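Local coordinates for protein glutathione transferase (Phanerochaete chrysosporium, PDB 4F0C) that probably conjugates or reduces substrates with glutathione, as a fungal glutathione transferase of the Ure2p class that binds oxidized glutathione disulfide, at residues A[138-151]-A[177-191]. Residues are numbered along the deposited sequence; the frame is centred on the assembly and turned at random. Where two conformers were deposited one is given.
Sequences ERYQKEILRVFGVL and NATAVNLLVKGYKGF. With GDS (oxidized glutathione disulfide), chain B; SO4 (sulfate ion), chain E.
Gln141 of helix 134-155 meets Leu184, at the end of helix 174-184, and Tyr188 in the loop beyond. Both helices belong to the all-helical C-terminal domain of the GST fold. Gln141 CB sits over the centre of the Tyr188 ring and also meets Val185 CG1 at 4.0 Å. Its CG lies beside Leu184 O. The extended chain then carries the amide along the same ring face, the two planes 37° apart. At the tip, Gln141 NE2 donates to Leu184 O at 2.9 Å, nearly straight at 165°. The bond lies close to the amide plane and fixes the rotation of the group.

Leu145 CD1 touches the edge of the Tyr188 ring. Tyr188 CG is anti to the backbone N (chi1 175°), which places the ring against Gln141 and Leu145. Tyr188 OH donates to Glu138 OE2 at 2.8 Å, on the anti side and tilted out of the carboxylate plane. An alanine in place of Tyr188 would probably leave Glu138 without this donor and open a gap beside the Gln141 amide.

Further along, Ile144 CD1 packs on Leu184 CB at 3.6 Å, and Ile144 CG2 reaches Ala180 and Val185. Phe148 meets Phe191 rim to rim, and Phe197 packs edge-to-face with Phe148. On another side of helix 134-155, Arg139 NH1 and NH2 bond to one carboxylate of the glutathione disulfide. Other hydrogen bonds of the ligand come from the second subunit. At the far end of the contact, Asn177 OD1 lies in the plane of the Phe148 ring, 3.3 Å from Phe148 CE1.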
loop_
_atom_site.group_PDB
_atom_site.type_symbol
_atom_site.label_atom_id
_atom_site.label_comp_id
_atom_site.label_asym_id
_atom_site.label_seq_id
_atom_site.Cartn_x
_atom_site.Cartn_y
_atom_site.Cartn_z
ATOM N N GLU A 138 -3.323 21.028 3.643
ATOM C CA GLU A 138 -2.484 21.506 2.538
ATOM C C GLU A 138 -1.269 20.614 2.288
ATOM O O GLU A 138 -0.852 20.443 1.152
ATOM C CB GLU A 138 -2.040 22.962 2.723
ATOM C CG GLU A 138 -1.240 23.434 1.533
ATOM C CD GLU A 138 -1.137 24.933 1.456
ATOM O OE1 GLU A 138 -1.583 25.605 2.403
ATOM O OE2 GLU A 138 -0.619 25.428 0.442
ATOM N N ARG A 139 -0.690 20.056 3.351
ATOM C CA ARG A 139 0.410 19.107 3.197
ATOM C C ARG A 139 0.005 17.956 2.276
ATOM O O ARG A 139 0.780 17.526 1.407
ATOM C CB ARG A 139 0.854 18.575 4.583
ATOM C CG ARG A 139 1.498 17.156 4.562
ATOM C CD ARG A 139 2.075 16.764 5.962
ATOM N NE ARG A 139 2.536 15.375 6.008
ATOM C CZ ARG A 139 3.714 14.937 5.553
ATOM N NH1 ARG A 139 4.589 15.774 5.020
ATOM N NH2 ARG A 139 4.022 13.644 5.621
ATOM N N TYR A 140 -1.211 17.455 2.459
ATOM C CA TYR A 140 -1.681 16.312 1.665
ATOM C C TYR A 140 -2.213 16.721 0.293
ATOM O O TYR A 140 -2.118 15.953 -0.651
ATOM C CB TYR A 140 -2.692 15.494 2.477
ATOM C CG TYR A 140 -2.022 15.006 3.735
ATOM C CD1 TYR A 140 -1.077 13.987 3.673
ATOM C CD2 TYR A 140 -2.268 15.611 4.972
ATOM C CE1 TYR A 140 -0.419 13.551 4.814
ATOM C CE2 TYR A 140 -1.613 15.183 6.109
ATOM C CZ TYR A 140 -0.681 14.152 6.020
ATOM O OH TYR A 140 -0.014 13.706 7.142
ATOM N N GLN A 141 -2.763 17.924 0.171
ATOM C CA GLN A 141 -3.078 18.452 -1.161
ATOM C C GLN A 141 -1.809 18.594 -2.023
ATOM O O GLN A 141 -1.799 18.281 -3.221
ATOM C CB GLN A 141 -3.784 19.801 -1.029
ATOM C CG GLN A 141 -5.184 19.683 -0.406
ATOM C CD GLN A 141 -5.761 21.034 -0.135
ATOM O OE1 GLN A 141 -5.209 21.797 0.667
ATOM N NE2 GLN A 141 -6.844 21.378 -0.845
ATOM N N LYS A 142 -0.732 19.073 -1.417
ATOM C CA LYS A 142 0.541 19.138 -2.140
ATOM C C LYS A 142 1.012 17.739 -2.565
ATOM O O LYS A 142 1.558 17.566 -3.665
ATOM C CB LYS A 142 1.608 19.827 -1.281
ATOM C CG LYS A 142 1.472 21.349 -1.259
ATOM C CD LYS A 142 2.357 21.975 -0.168
ATOM C CE LYS A 142 2.418 23.496 -0.320
ATOM N NZ LYS A 142 2.982 24.116 0.906
ATOM N N GLU A 143 0.799 16.743 -1.709
ATOM C CA GLU A 143 1.162 15.355 -2.049
ATOM C C GLU A 143 0.294 14.818 -3.189
ATOM O O GLU A 143 0.763 14.079 -4.052
ATOM C CB GLU A 143 1.059 14.413 -0.821
ATOM C CG GLU A 143 1.526 12.966 -1.102
ATOM C CD GLU A 143 3.049 12.845 -1.430
ATOM O OE1 GLU A 143 3.765 13.862 -1.362
ATOM O OE2 GLU A 143 3.503 11.737 -1.765
ATOM N N ILE A 144 -0.983 15.184 -3.198
ATOM C CA ILE A 144 -1.811 14.848 -4.360
ATOM C C ILE A 144 -1.192 15.375 -5.662
ATOM O O ILE A 144 -1.095 14.643 -6.635
ATOM C CB ILE A 144 -3.260 15.411 -4.197
ATOM C CG1 ILE A 144 -3.971 14.618 -3.093
ATOM C CG2 ILE A 144 -3.979 15.391 -5.528
ATOM C CD1 ILE A 144 -5.333 15.234 -2.629
ATOM N N LEU A 145 -0.810 16.651 -5.678
ATOM C CA LEU A 145 -0.203 17.245 -6.886
ATOM C C LEU A 145 1.107 16.544 -7.227
ATOM O O LEU A 145 1.457 16.402 -8.417
ATOM C CB LEU A 145 0.037 18.746 -6.705
ATOM C CG LEU A 145 -1.188 19.605 -6.371
ATOM C CD1 LEU A 145 -0.820 21.094 -6.368
ATOM C CD2 LEU A 145 -2.276 19.308 -7.408
ATOM N N ARG A 146 1.846 16.128 -6.194
ATOM C CA ARG A 146 3.118 15.443 -6.440
ATOM C C ARG A 146 2.854 14.111 -7.151
ATOM O O ARG A 146 3.541 13.752 -8.136
ATOM C CB ARG A 146 3.925 15.205 -5.157
ATOM C CG ARG A 146 5.400 14.793 -5.440
ATOM C CD ARG A 146 6.085 14.137 -4.205
ATOM N NE ARG A 146 5.444 12.873 -3.851
ATOM C CZ ARG A 146 5.714 11.703 -4.430
ATOM N NH1 ARG A 146 6.623 11.612 -5.417
ATOM N NH2 ARG A 146 5.063 10.624 -4.023
ATOM N N VAL A 147 1.866 13.369 -6.657
ATOM C CA VAL A 147 1.500 12.097 -7.261
ATOM C C VAL A 147 0.998 12.313 -8.694
ATOM O O VAL A 147 1.359 11.549 -9.588
ATOM C CB VAL A 147 0.461 11.340 -6.407
ATOM C CG1 VAL A 147 -0.198 10.139 -7.181
ATOM C CG2 VAL A 147 1.132 10.884 -5.055
ATOM N N PHE A 148 0.172 13.337 -8.895
ATOM C CA PHE A 148 -0.230 13.722 -10.256
ATOM C C PHE A 148 0.999 13.972 -11.150
ATOM O O PHE A 148 1.026 13.546 -12.307
ATOM C CB PHE A 148 -1.077 14.996 -10.244
ATOM C CG PHE A 148 -2.515 14.783 -9.835
ATOM C CD1 PHE A 148 -3.041 13.505 -9.673
ATOM C CD2 PHE A 148 -3.349 15.886 -9.613
ATOM C CE1 PHE A 148 -4.371 13.338 -9.289
ATOM C CE2 PHE A 148 -4.676 15.718 -9.230
ATOM C CZ PHE A 148 -5.187 14.451 -9.074
ATOM N N GLY A 149 1.998 14.673 -10.617
ATOM C CA GLY A 149 3.252 14.933 -11.345
ATOM C C GLY A 149 3.970 13.639 -11.739
ATOM O O GLY A 149 4.462 13.479 -12.868
ATOM N N VAL A 150 4.027 12.703 -10.809
ATOM C CA VAL A 150 4.641 11.398 -11.072
ATOM C C VAL A 150 3.898 10.677 -12.212
ATOM O O VAL A 150 4.517 10.185 -13.187
ATOM C CB VAL A 150 4.677 10.525 -9.786
ATOM C CG1 VAL A 150 5.086 9.048 -10.128
ATOM C CG2 VAL A 150 5.635 11.138 -8.731
ATOM N N LEU A 151 2.575 10.619 -12.102
ATOM C CA LEU A 151 1.750 9.969 -13.138
ATOM C C LEU A 151 1.924 10.692 -14.477
ATOM O O LEU A 151 2.036 10.063 -15.524
ATOM C CB LEU A 151 0.271 9.932 -12.719
ATOM C CG LEU A 151 -0.025 8.978 -11.550
ATOM C CD1 LEU A 151 -1.447 9.231 -11.013
ATOM C CD2 LEU A 151 0.157 7.517 -11.989
ATOM N N ASN A 177 -8.515 9.390 -7.856
ATOM C CA ASN A 177 -8.245 10.539 -8.749
ATOM C C ASN A 177 -9.497 11.346 -8.999
ATOM O O ASN A 177 -9.455 12.578 -9.055
ATOM C CB ASN A 177 -7.583 10.120 -10.074
ATOM C CG ASN A 177 -6.097 9.828 -9.908
ATOM O OD1 ASN A 177 -5.467 10.282 -8.942
ATOM N ND2 ASN A 177 -5.521 9.093 -10.853
ATOM N N ALA A 178 -10.628 10.657 -9.131
ATOM C CA ALA A 178 -11.886 11.359 -9.372
ATOM C C ALA A 178 -12.229 12.202 -8.139
ATOM O O ALA A 178 -12.653 13.345 -8.253
ATOM C CB ALA A 178 -13.031 10.348 -9.683
ATOM N N THR A 179 -12.065 11.596 -6.962
ATOM C CA THR A 179 -12.260 12.270 -5.683
ATOM C C THR A 179 -11.341 13.510 -5.557
ATOM O O THR A 179 -11.774 14.582 -5.130
ATOM C CB THR A 179 -11.937 11.261 -4.552
ATOM O OG1 THR A 179 -12.775 10.093 -4.697
ATOM C CG2 THR A 179 -12.138 11.881 -3.206
ATOM N N ALA A 180 -10.075 13.358 -5.939
ATOM C CA ALA A 180 -9.136 14.480 -5.858
ATOM C C ALA A 180 -9.535 15.622 -6.786
ATOM O O ALA A 180 -9.597 16.804 -6.384
ATOM C CB ALA A 180 -7.719 14.003 -6.185
ATOM N N VAL A 181 -9.797 15.283 -8.044
ATOM C CA VAL A 181 -10.103 16.306 -9.047
ATOM C C VAL A 181 -11.403 17.061 -8.732
ATOM O O VAL A 181 -11.506 18.270 -8.956
ATOM C CB VAL A 181 -10.161 15.673 -10.466
ATOM C CG1 VAL A 181 -10.796 16.624 -11.473
ATOM C CG2 VAL A 181 -8.742 15.253 -10.897
ATOM N N ASN A 182 -12.384 16.346 -8.194
ATOM C CA ASN A 182 -13.693 16.938 -7.890
ATOM C C ASN A 182 -13.866 17.495 -6.476
ATOM O O ASN A 182 -14.848 18.196 -6.178
ATOM C CB ASN A 182 -14.794 15.914 -8.176
ATOM C CG ASN A 182 -14.928 15.620 -9.652
ATOM O OD1 ASN A 182 -15.041 16.533 -10.465
ATOM N ND2 ASN A 182 -14.892 14.346 -10.012
ATOM N N LEU A 183 -12.935 17.181 -5.589
ATOM C CA LEU A 183 -13.107 17.597 -4.210
ATOM C C LEU A 183 -11.789 18.066 -3.591
ATOM O O LEU A 183 -11.645 19.242 -3.256
ATOM C CB LEU A 183 -13.730 16.480 -3.382
ATOM C CG LEU A 183 -13.897 16.803 -1.897
ATOM C CD1 LEU A 183 -14.946 17.902 -1.705
ATOM C CD2 LEU A 183 -14.253 15.549 -1.105
ATOM N N LEU A 184 -10.819 17.163 -3.508
ATOM C CA LEU A 184 -9.635 17.372 -2.666
ATOM C C LEU A 184 -8.732 18.528 -3.110
ATOM O O LEU A 184 -8.188 19.233 -2.269
ATOM C CB LEU A 184 -8.826 16.075 -2.520
ATOM C CG LEU A 184 -9.664 14.846 -2.136
ATOM C CD1 LEU A 184 -8.808 13.620 -2.156
ATOM C CD2 LEU A 184 -10.294 15.041 -0.765
ATOM N N VAL A 185 -8.559 18.719 -4.417
ATOM C CA VAL A 185 -7.765 19.850 -4.898
ATOM C C VAL A 185 -8.553 20.743 -5.832
ATOM O O VAL A 185 -7.987 21.616 -6.455
ATOM C CB VAL A 185 -6.419 19.422 -5.555
ATOM C CG1 VAL A 185 -5.466 18.858 -4.488
ATOM C CG2 VAL A 185 -6.637 18.383 -6.696
ATOM N N LYS A 186 -9.874 20.553 -5.900
ATOM C CA LYS A 186 -10.703 21.470 -6.681
ATOM C C LYS A 186 -10.630 22.838 -6.013
ATOM O O LYS A 186 -10.900 22.963 -4.820
ATOM C CB LYS A 186 -12.152 20.988 -6.743
ATOM C CG LYS A 186 -13.065 21.945 -7.520
ATOM C CD LYS A 186 -14.447 21.362 -7.684
ATOM C CE LYS A 186 -15.356 22.365 -8.395
ATOM N NZ LYS A 186 -16.763 21.879 -8.416
ATOM N N GLY A 187 -10.237 23.851 -6.783
ATOM C CA GLY A 187 -10.071 25.187 -6.267
ATOM C C GLY A 187 -8.810 25.407 -5.454
ATOM O O GLY A 187 -8.682 26.436 -4.805
ATOM N N TYR A 188 -7.874 24.463 -5.486
ATOM C CA TYR A 188 -6.635 24.605 -4.734
ATOM C C TYR A 188 -5.522 25.234 -5.570
ATOM O O TYR A 188 -5.017 24.617 -6.514
ATOM C CB TYR A 188 -6.143 23.257 -4.194
ATOM C CG TYR A 188 -4.799 23.379 -3.522
ATOM C CD1 TYR A 188 -4.656 24.091 -2.339
ATOM C CD2 TYR A 188 -3.669 22.780 -4.066
ATOM C CE1 TYR A 188 -3.423 24.211 -1.722
ATOM C CE2 TYR A 188 -2.436 22.897 -3.457
ATOM C CZ TYR A 188 -2.321 23.611 -2.289
ATOM O OH TYR A 188 -1.093 23.738 -1.699
ATOM N N LYS A 189 -5.157 26.464 -5.217
ATOM C CA LYS A 189 -4.113 27.223 -5.918
ATOM C C LYS A 189 -4.286 27.207 -7.442
ATOM O O LYS A 189 -3.322 27.031 -8.198
ATOM C CB LYS A 189 -2.722 26.726 -5.503
ATOM C CG LYS A 189 -2.526 26.698 -3.983
ATOM C CD LYS A 189 -1.612 27.806 -3.498
ATOM C CE LYS A 189 -1.624 27.909 -1.975
ATOM N NZ LYS A 189 -2.615 28.915 -1.464
ATOM N N GLY A 190 -5.528 27.372 -7.880
ATOM C CA GLY A 190 -5.830 27.486 -9.297
ATOM C C GLY A 190 -5.824 26.172 -10.052
ATOM O O GLY A 190 -5.751 26.161 -11.287
ATOM N N PHE A 191 -5.899 25.069 -9.319
ATOM C CA PHE A 191 -5.844 23.737 -9.933
ATOM C C PHE A 191 -6.766 23.624 -11.139
ATOM O O PHE A 191 -7.939 23.959 -11.057
ATOM C CB PHE A 191 -6.251 22.662 -8.920
ATOM C CG PHE A 191 -6.354 21.272 -9.517
ATOM C CD1 PHE A 191 -5.201 20.537 -9.795
ATOM C CD2 PHE A 191 -7.596 20.703 -9.804
ATOM C CE1 PHE A 191 -5.280 19.240 -10.337
ATOM C CE2 PHE A 191 -7.681 19.419 -10.369
ATOM C CZ PHE A 191 -6.531 18.686 -10.624
HETATM N N1 GDS B . 5.390 2.828 -0.419
HETATM C CA1 GDS B . 6.863 3.122 -0.589
HETATM C C1 GDS B . 7.735 1.823 -0.374
HETATM O OE1 GDS B . 7.354 0.960 0.473
HETATM O OE2 GDS B . 8.740 1.684 -1.128
HETATM C CB1 GDS B . 7.358 4.230 0.407
HETATM C CG1 GDS B . 8.863 4.523 0.213
HETATM C CD1 GDS B . 9.243 5.696 1.060
HETATM O O1 GDS B . 8.485 6.294 1.807
HETATM N N2 GDS B . 10.567 6.065 0.940
HETATM C CA2 GDS B . 11.117 7.220 1.677
HETATM C C2 GDS B . 11.648 8.249 0.709
HETATM O O2 GDS B . 12.300 7.888 -0.274
HETATM C CB2 GDS B . 12.340 6.801 2.526
HETATM S SG2 GDS B . 11.798 5.812 3.939
HETATM N N3 GDS B . 11.445 9.545 1.024
HETATM C CA3 GDS B . 11.968 10.568 0.162
HETATM C C3 GDS B . 10.918 11.640 -0.106
HETATM O OE3 GDS B . 11.294 12.709 -0.635
HETATM O OE4 GDS B . 9.746 11.325 0.170
HETATM N N4 GDS B . 6.765 6.531 4.078
HETATM C CA4 GDS B . 5.384 6.031 4.144
HETATM C C4 GDS B . 5.402 4.505 3.832
HETATM O OE5 GDS B . 6.415 3.836 4.165
HETATM O OE6 GDS B . 4.378 4.058 3.277
HETATM C C5 GDS B . 7.188 7.540 4.908
HETATM O O5 GDS B . 6.468 8.080 5.748
HETATM C CA5 GDS B . 8.638 7.992 4.793
HETATM N N5 GDS B . 8.772 9.422 5.189
HETATM C CB5 GDS B . 9.477 7.096 5.710
HETATM S SG5 GDS B . 11.265 7.319 5.370
HETATM C CA6 GDS B . 8.087 12.716 2.789
HETATM C C6 GDS B . 6.890 13.342 3.612
HETATM O OE7 GDS B . 6.502 14.492 3.315
HETATM O OE8 GDS B . 6.394 12.630 4.511
HETATM N N6 GDS B . 8.233 13.406 1.508
HETATM C CB6 GDS B . 9.362 12.819 3.679
HETATM C CG6 GDS B . 9.381 11.787 4.817
HETATM C CD6 GDS B . 9.288 10.368 4.271
HETATM O O6 GDS B . 9.645 10.006 3.144
HETATM S S SO4 E . 4.929 19.575 3.731
HETATM O O1 SO4 E . 6.383 19.616 3.519
HETATM O O2 SO4 E . 4.642 18.565 4.746
HETATM O O3 SO4 E . 4.428 20.859 4.209
HETATM O O4 SO4 E . 4.267 19.265 2.468
#